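Local coordinates for SusD homolog (Bacteroides thetaiotaomicron, PDB 4MRU), which probably binds mucin O-glycans as a SusD-like outer membrane lipoprotein with a TPR-like helical fold, at residues Asp236-Phe241 with Met325-Val330; Asp305-Ser310 with Asp383-Tyr388. All coordinates share one frame; numbering follows the deposited sequence. Where two conformers were deposited one is given.

Contact 1. Residues Asp236-Phe241 with Met325-Val330; sequences DDNALF and MTASEV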
ATOM      1  N   ASP A 236     -11.024   5.623 -15.858  1.00 22.99           N
ATOM      2  CA  ASP A 236     -12.285   4.863 -15.888  1.00 24.76           C
ATOM      3  C   ASP A 236     -12.084   3.376 -15.615  1.00 26.51           C
ATOM      4  O   ASP A 236     -13.023   2.724 -15.195  1.00 26.93           O
ATOM      5  CB  ASP A 236     -12.995   5.026 -17.232  1.00 34.11           C
ATOM      6  CG  ASP A 236     -13.699   6.370 -17.364  1.00 41.14           C
ATOM      7  OD1 ASP A 236     -13.922   7.071 -16.327  1.00 41.75           O
ATOM      8  OD2 ASP A 236     -14.013   6.720 -18.516  1.00 54.86           O
ATOM      9  N   ASP A 237     -10.873   2.858 -15.817  1.00 20.47           N
ATOM     10  CA  ASP A 237     -10.597   1.466 -15.554  1.00 19.85           C
ATOM     11  C   ASP A 237      -9.959   1.215 -14.166  1.00 18.79           C
ATOM     12  O   ASP A 237      -9.543   0.112 -13.896  1.00 20.72           O
ATOM     13  CB  ASP A 237      -9.711   0.908 -16.670  1.00 21.27           C
ATOM     14  CG  ASP A 237     -10.453   0.829 -18.002  1.00 24.36           C
ATOM     15  OD1 ASP A 237     -11.678   0.551 -17.946  1.00 21.95           O
ATOM     16  OD2 ASP A 237      -9.830   1.010 -19.071  1.00 25.35           O
ATOM     17  N   ASN A 238      -9.844   2.236 -13.328  1.00 17.82           N
ATOM     18  CA  ASN A 238      -9.266   2.057 -12.005  1.00 19.12           C
ATOM     19  C   ASN A 238     -10.065   0.994 -11.260  1.00 19.92           C
ATOM     20  O   ASN A 238     -11.288   0.918 -11.428  1.00 22.12           O
ATOM     21  CB  ASN A 238      -9.299   3.368 -11.191  1.00 19.39           C
ATOM     22  CG  ASN A 238      -8.385   4.457 -11.761  1.00 19.83           C
ATOM     23  OD1 ASN A 238      -7.500   4.193 -12.565  1.00 19.37           O
ATOM     24  ND2 ASN A 238      -8.579   5.683 -11.289  1.00 21.05           N
ATOM     25  N   ALA A 239      -9.381   0.229 -10.414  1.00 19.64           N
ATOM     26  CA  ALA A 239      -9.988  -0.801  -9.583  1.00 20.11           C
ATOM     27  C   ALA A 239     -10.378  -0.172  -8.241  1.00 20.99           C
ATOM     28  O   ALA A 239      -9.498   0.185  -7.443  1.00 20.52           O
ATOM     29  CB  ALA A 239      -9.028  -1.925  -9.356  1.00 19.14           C
ATOM     30  N   LEU A 240     -11.683  -0.010  -8.041  1.00 19.09           N
ATOM     31  CA  LEU A 240     -12.224   0.550  -6.830  1.00 18.91           C
ATOM     32  C   LEU A 240     -13.223  -0.436  -6.284  1.00 20.84           C
ATOM     33  O   LEU A 240     -14.063  -0.958  -7.054  1.00 20.99           O
ATOM     34  CB  LEU A 240     -12.960   1.839  -7.114  1.00 22.45           C
ATOM     35  CG  LEU A 240     -12.259   3.185  -7.210  1.00 28.90           C
ATOM     36  CD1 LEU A 240     -11.059   3.141  -8.100  1.00 27.36           C
ATOM     37  CD2 LEU A 240     -13.317   4.169  -7.713  1.00 35.25           C
ATOM     38  N   PHE A 241     -13.203  -0.666  -4.968  1.00 18.51           N
ATOM     39  CA  PHE A 241     -14.252  -1.452  -4.313  1.00 18.55           C
ATOM     40  C   PHE A 241     -15.301  -0.467  -3.839  1.00 19.31           C
ATOM     41  O   PHE A 241     -15.089   0.311  -2.906  1.00 20.33           O
ATOM     42  CB  PHE A 241     -13.679  -2.315  -3.184  1.00 20.16           C
ATOM     43  CG  PHE A 241     -14.696  -3.096  -2.414  1.00 20.64           C
ATOM     44  CD1 PHE A 241     -15.662  -3.870  -3.066  1.00 19.29           C
ATOM     45  CD2 PHE A 241     -14.658  -3.109  -1.021  1.00 23.41           C
ATOM     46  CE1 PHE A 241     -16.563  -4.631  -2.363  1.00 20.46           C
ATOM     47  CE2 PHE A 241     -15.565  -3.871  -0.310  1.00 22.38           C
ATOM     48  CZ  PHE A 241     -16.522  -4.618  -0.974  1.00 22.81           C
HETATM   49  N   MSE A 325      -6.161   0.107  -7.234  1.00 18.98           N
HETATM   50  CA  MSE A 325      -5.102   0.323  -8.209  0.50 20.32           C
HETATM   51  C   MSE A 325      -5.588   1.307  -9.222  1.00 20.52           C
HETATM   52  O   MSE A 325      -6.681   1.178  -9.754  1.00 21.61           O
HETATM   53  CB  MSE A 325      -4.735  -1.001  -8.873  0.50 21.40           C
HETATM   54  CG  MSE A 325      -3.722  -0.692  -9.979  0.50 32.85           C
HETATM   55 SE   MSE A 325      -1.852  -1.185  -9.718  0.38 38.20          SE
HETATM   56  CE  MSE A 325      -2.231  -2.974  -8.946  0.50 41.55           C
ATOM     57  N   THR A 326      -4.750   2.319  -9.488  1.00 23.69           N
ATOM     58  CA  THR A 326      -5.108   3.362 -10.424  1.00 17.52           C
ATOM     59  C   THR A 326      -4.150   3.473 -11.613  1.00 18.08           C
ATOM     60  O   THR A 326      -3.001   3.016 -11.601  1.00 19.20           O
ATOM     61  CB  THR A 326      -5.100   4.732  -9.761  1.00 18.59           C
ATOM     62  OG1 THR A 326      -3.735   5.069  -9.423  1.00 21.51           O
ATOM     63  CG2 THR A 326      -6.018   4.745  -8.555  1.00 15.64           C
ATOM     64  N   ALA A 327      -4.664   4.097 -12.646  1.00 18.55           N
ATOM     65  CA  ALA A 327      -3.863   4.439 -13.827  1.00 20.30           C
ATOM     66  C   ALA A 327      -2.619   5.220 -13.466  1.00 16.83           C
ATOM     67  O   ALA A 327      -1.581   4.989 -14.049  1.00 17.72           O
ATOM     68  CB  ALA A 327      -4.703   5.219 -14.810  1.00 20.35           C
ATOM     69  N   SER A 328      -2.700   6.144 -12.515  1.00 17.12           N
ATOM     70  CA  SER A 328      -1.508   6.891 -12.081  0.50 17.23           C
ATOM     71  C   SER A 328      -0.430   5.955 -11.545  1.00 19.01           C
ATOM     72  O   SER A 328       0.733   6.045 -11.923  1.00 17.58           O
ATOM     73  CB  SER A 328      -1.860   7.925 -11.007  0.50 17.32           C
ATOM     74  OG  SER A 328      -0.723   8.639 -10.602  0.50 17.58           O
ATOM     75  N   GLU A 329      -0.814   5.014 -10.699  1.00 16.99           N
ATOM     76  CA  GLU A 329       0.174   4.072 -10.118  1.00 17.30           C
ATOM     77  C   GLU A 329       0.849   3.258 -11.217  1.00 16.21           C
ATOM     78  O   GLU A 329       2.081   3.084 -11.257  1.00 16.63           O
ATOM     79  CB  GLU A 329      -0.454   3.130  -9.081  1.00 19.84           C
ATOM     80  CG  GLU A 329       0.571   2.104  -8.524  1.00 24.22           C
ATOM     81  CD  GLU A 329       0.035   0.973  -7.597  1.00 26.59           C
ATOM     82  OE1 GLU A 329      -1.134   0.987  -7.150  1.00 27.90           O
ATOM     83  OE2 GLU A 329       0.829   0.033  -7.325  1.00 28.64           O
ATOM     84  N   VAL A 330       0.049   2.788 -12.167  1.00 19.65           N
ATOM     85  CA  VAL A 330       0.575   1.998 -13.294  1.00 18.56           C
ATOM     86  C   VAL A 330       1.547   2.820 -14.149  1.00 17.59           C
ATOM     87  O   VAL A 330       2.604   2.340 -14.513  1.00 22.64           O
ATOM     88  CB  VAL A 330      -0.592   1.450 -14.153  1.00 17.61           C
ATOM     89  CG1 VAL A 330      -0.104   0.914 -15.496  1.00 18.52           C
ATOM     90  CG2 VAL A 330      -1.274   0.352 -13.390  1.00 18.62           C
TER

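Contact 2. Residues Asp305-Ser310 with Asp383-Tyr388; sequences DDMITS and DPLGSY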
ATOM      1  N   ASP A 305      -8.025  16.172  22.344  1.00 20.05           N
ATOM      2  CA  ASP A 305      -8.754  17.207  21.616  0.50 24.45           C
ATOM      3  C   ASP A 305      -7.792  18.119  20.864  1.00 23.80           C
ATOM      4  O   ASP A 305      -8.074  18.507  19.740  1.00 23.20           O
ATOM      5  CB  ASP A 305      -9.626  18.045  22.547  0.50 29.57           C
ATOM      6  CG  ASP A 305     -10.646  18.879  21.781  0.50 34.74           C
ATOM      7  OD1 ASP A 305     -11.530  18.285  21.113  0.50 37.73           O
ATOM      8  OD2 ASP A 305     -10.551  20.128  21.830  0.50 44.17           O
ATOM      9  N   ASP A 306      -6.652  18.434  21.490  1.00 24.81           N
ATOM     10  CA  ASP A 306      -5.579  19.203  20.824  1.00 22.80           C
ATOM     11  C   ASP A 306      -5.081  18.520  19.525  1.00 24.03           C
ATOM     12  O   ASP A 306      -4.829  19.166  18.500  1.00 26.31           O
ATOM     13  CB  ASP A 306      -4.371  19.389  21.765  1.00 24.13           C
ATOM     14  CG  ASP A 306      -4.616  20.318  22.938  1.00 29.94           C
ATOM     15  OD1 ASP A 306      -5.428  21.230  22.805  1.00 26.07           O
ATOM     16  OD2 ASP A 306      -3.962  20.153  24.024  1.00 32.61           O
HETATM   17  N   MSE A 307      -4.883  17.205  19.583  1.00 23.78           N
HETATM   18  CA  MSE A 307      -4.390  16.417  18.437  1.00 22.02           C
HETATM   19  C   MSE A 307      -5.445  16.321  17.374  1.00 23.79           C
HETATM   20  O   MSE A 307      -5.142  16.346  16.199  1.00 23.21           O
HETATM   21  CB  MSE A 307      -4.014  14.976  18.820  1.00 24.66           C
HETATM   22  CG  MSE A 307      -2.991  14.813  19.936  1.00 30.52           C
HETATM   23 SE   MSE A 307      -1.241  15.623  19.445  0.75 42.44          SE
HETATM   24  CE  MSE A 307      -1.557  17.235  20.393  1.00 30.74           C
ATOM     25  N   ILE A 308      -6.699  16.217  17.782  1.00 22.39           N
ATOM     26  CA  ILE A 308      -7.809  16.081  16.843  1.00 20.87           C
ATOM     27  C   ILE A 308      -8.076  17.398  16.117  1.00 19.73           C
ATOM     28  O   ILE A 308      -8.275  17.413  14.930  1.00 20.17           O
ATOM     29  CB  ILE A 308      -9.079  15.623  17.578  1.00 22.44           C
ATOM     30  CG1 ILE A 308      -8.955  14.144  17.959  1.00 24.51           C
ATOM     31  CG2 ILE A 308     -10.348  15.881  16.750  1.00 23.60           C
ATOM     32  CD1 ILE A 308      -9.917  13.733  19.057  1.00 26.49           C
ATOM     33  N   THR A 309      -7.994  18.516  16.832  1.00 21.59           N
ATOM     34  CA  THR A 309      -8.379  19.819  16.246  1.00 20.23           C
ATOM     35  C   THR A 309      -7.217  20.613  15.632  1.00 20.64           C
ATOM     36  O   THR A 309      -7.461  21.512  14.853  1.00 26.43           O
ATOM     37  CB  THR A 309      -9.092  20.712  17.276  1.00 21.98           C
ATOM     38  OG1 THR A 309      -8.233  20.934  18.398  1.00 21.26           O
ATOM     39  CG2 THR A 309     -10.442  20.075  17.756  1.00 23.08           C
ATOM     40  N   SER A 310      -5.977  20.282  15.953  1.00 22.44           N
ATOM     41  CA  SER A 310      -4.844  21.101  15.497  1.00 21.13           C
ATOM     42  C   SER A 310      -4.216  20.629  14.193  1.00 19.61           C
ATOM     43  O   SER A 310      -3.322  21.290  13.654  1.00 22.47           O
ATOM     44  CB  SER A 310      -3.766  21.109  16.565  1.00 20.07           C
ATOM     45  OG  SER A 310      -4.307  21.659  17.745  1.00 20.14           O
ATOM     46  N   ASP A 383       5.588  22.307  13.578  1.00 20.28           N
ATOM     47  CA  ASP A 383       4.495  21.797  14.399  1.00 19.37           C
ATOM     48  C   ASP A 383       3.699  22.985  14.917  1.00 20.33           C
ATOM     49  O   ASP A 383       4.230  23.793  15.666  1.00 21.17           O
ATOM     50  CB  ASP A 383       5.074  20.978  15.526  1.00 22.47           C
ATOM     51  CG  ASP A 383       4.015  20.353  16.439  1.00 23.54           C
ATOM     52  OD1 ASP A 383       2.796  20.570  16.219  1.00 20.64           O
ATOM     53  OD2 ASP A 383       4.441  19.665  17.414  1.00 22.80           O
ATOM     54  N   PRO A 384       2.420  23.118  14.533  1.00 20.91           N
ATOM     55  CA  PRO A 384       1.652  24.249  15.054  1.00 22.33           C
ATOM     56  C   PRO A 384       1.541  24.243  16.584  1.00 25.03           C
ATOM     57  O   PRO A 384       1.328  25.297  17.164  1.00 27.52           O
ATOM     58  CB  PRO A 384       0.253  24.048  14.419  1.00 24.18           C
ATOM     59  CG  PRO A 384       0.182  22.539  14.170  1.00 22.11           C
ATOM     60  CD  PRO A 384       1.576  22.226  13.703  1.00 23.37           C
ATOM     61  N   LEU A 385       1.733  23.098  17.248  1.00 25.59           N
ATOM     62  CA  LEU A 385       1.771  23.076  18.730  1.00 23.27           C
ATOM     63  C   LEU A 385       3.170  23.252  19.310  1.00 24.75           C
ATOM     64  O   LEU A 385       3.348  23.277  20.524  1.00 22.40           O
ATOM     65  CB  LEU A 385       1.108  21.787  19.265  1.00 24.60           C
ATOM     66  CG  LEU A 385      -0.369  21.669  18.875  1.00 25.65           C
ATOM     67  CD1 LEU A 385      -0.963  20.399  19.453  1.00 31.80           C
ATOM     68  CD2 LEU A 385      -1.188  22.866  19.339  1.00 32.73           C
ATOM     69  N   GLY A 386       4.163  23.367  18.446  1.00 22.66           N
ATOM     70  CA  GLY A 386       5.507  23.741  18.862  1.00 24.09           C
ATOM     71  C   GLY A 386       6.391  22.632  19.450  1.00 26.58           C
ATOM     72  O   GLY A 386       7.503  22.916  19.896  1.00 30.81           O
ATOM     73  N   SER A 387       5.930  21.386  19.431  1.00 24.91           N
ATOM     74  CA  SER A 387       6.648  20.306  20.114  1.00 26.20           C
ATOM     75  C   SER A 387       7.630  19.514  19.252  1.00 22.66           C
ATOM     76  O   SER A 387       8.639  19.068  19.771  1.00 20.85           O
ATOM     77  CB  SER A 387       5.667  19.263  20.672  1.00 27.48           C
ATOM     78  OG  SER A 387       4.793  19.819  21.605  1.00 32.16           O
ATOM     79  N   TYR A 388       7.292  19.246  17.993  1.00 21.80           N
ATOM     80  CA  TYR A 388       8.092  18.288  17.196  1.00 20.63           C
ATOM     81  C   TYR A 388       8.572  18.856  15.836  1.00 22.36           C
ATOM     82  O   TYR A 388       8.772  18.102  14.861  1.00 19.68           O
ATOM     83  CB  TYR A 388       7.316  16.999  16.998  1.00 18.63           C
ATOM     84  CG  TYR A 388       6.881  16.372  18.289  1.00 19.79           C
ATOM     85  CD1 TYR A 388       7.811  15.809  19.156  1.00 19.45           C
ATOM     86  CD2 TYR A 388       5.560  16.379  18.676  1.00 19.55           C
ATOM     87  CE1 TYR A 388       7.421  15.265  20.376  1.00 20.23           C
ATOM     88  CE2 TYR A 388       5.156  15.844  19.886  1.00 20.46           C
ATOM     89  CZ  TYR A 388       6.094  15.266  20.731  1.00 20.75           C
ATOM     90  OH  TYR A 388       5.706  14.713  21.924  1.00 18.59           O
TER

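Contact 1. Residues Asp236-Phe241 with Met325-Val330
A239 and M325 face each other as an antiparallel hydrogen-bonded pair. The amide of A239 gives a bond to M325 O (N to O 2.9 Å). The return bond, from M325 N to A239 O, is longer at 3.3 Å and weak.

A side chain adds the next bond. N238 OD1 accepts from A327 N at 2.8 Å. The bond is fairly straight at hydrogen, but the N-H comes in above the plane of the amide, 39° out of it. With chi1 at -67°, the N238 side chain swings beside its own backbone N, and the amide reaches the start of the helix. N235 OD1 takes a bond from N238 ND2, so both ends of the amide are held and its rotation is fixed. T326 is the N-cap of helix 327-339, and its OG1 accepts from E329 N (3.2 Å).

The remaining contacts are van der Waals packing. N238 OD1 sits 3.3 Å from T326 CA. N238 ND2 lies 3.9 Å from the methyl CG2 of T326, and the two side chains pass at a slant. The CB atoms of A239 and M325, here selenomethionine, lie on the same face of the pair, 4.4 Å apart. F198 of helix 192-209 touches A239, and R205 of the same helix touches M325.

Together these features make a short two-stranded antiparallel ladder that runs straight into an N-capped helix, buried among the helices of a TPR-like SusD fold.

Contact 2. Residues Asp305-Ser310 with Asp383-Tyr388
D306 O is held by two donors of S310, the residue whose side chain meets L385 across the contact. The hydroxyl gives the stronger bond: S310 OG lies 2.7 Å from D306 O, in the carbonyl plane and on a lone pair. S310 N adds a weak bond to the same oxygen. The hydroxyl is thus folded back onto the helix. It also packs against a leucine methyl, with S310 OG 3.7 Å from L385 CD2.

The apolar contact centres on L385. Its CD1 methyl reaches M307 CE at 3.4 Å, tighter than usual for two carbons, so the exact fit there is best read with caution. M307, a selenomethionine, starts out away from the loop. Its chain bends at chi2 (-62°) and again at chi3, which brings CE round to the leucine. P384 adds a lighter touch, with CG 3.8 Å from S310 O. That oxygen also accepts from Q288 NE2.

The loop is shaped by its own aspartate. D383 to G386 form a type I turn. D383 OD1 accepts from L385 N at 2.9 Å, an Asx turn. D383 OD2 is gripped by Y388 N on its anti lone pair, and by S387 N from above the carboxylate plane.

Polar bonds within each segment brace the turn and tie S310 back to D306. Between the two segments the contact is van der Waals only: L385 and P384 meet a partly buried, mixed surface of M307 CE, the S310 side chain and S310 O. The polar tie comes one residue later, between Y311 OH and D383 OD1.

Read from the N terminus, the segments come in the order 236-241, 305-310, 325-330 and 383-388, so the two loops cross. Contact 1 closes a loop of 83 residues that contains strand 258-260 and helix 304-309. Contact 2 starts inside that loop and closes 72 residues later, after helices 327-339, 348-363 and 368-371. Segment 325-330 thus lies within the span of contact 2. The two contacts do not touch: their centres are 34 Å apart. Contact 1 lies deeper and joins strand 239-241 to the start of helix 327-339. Contact 2 lies farther out and ties helix 304-309 to the loop before helix 408-423.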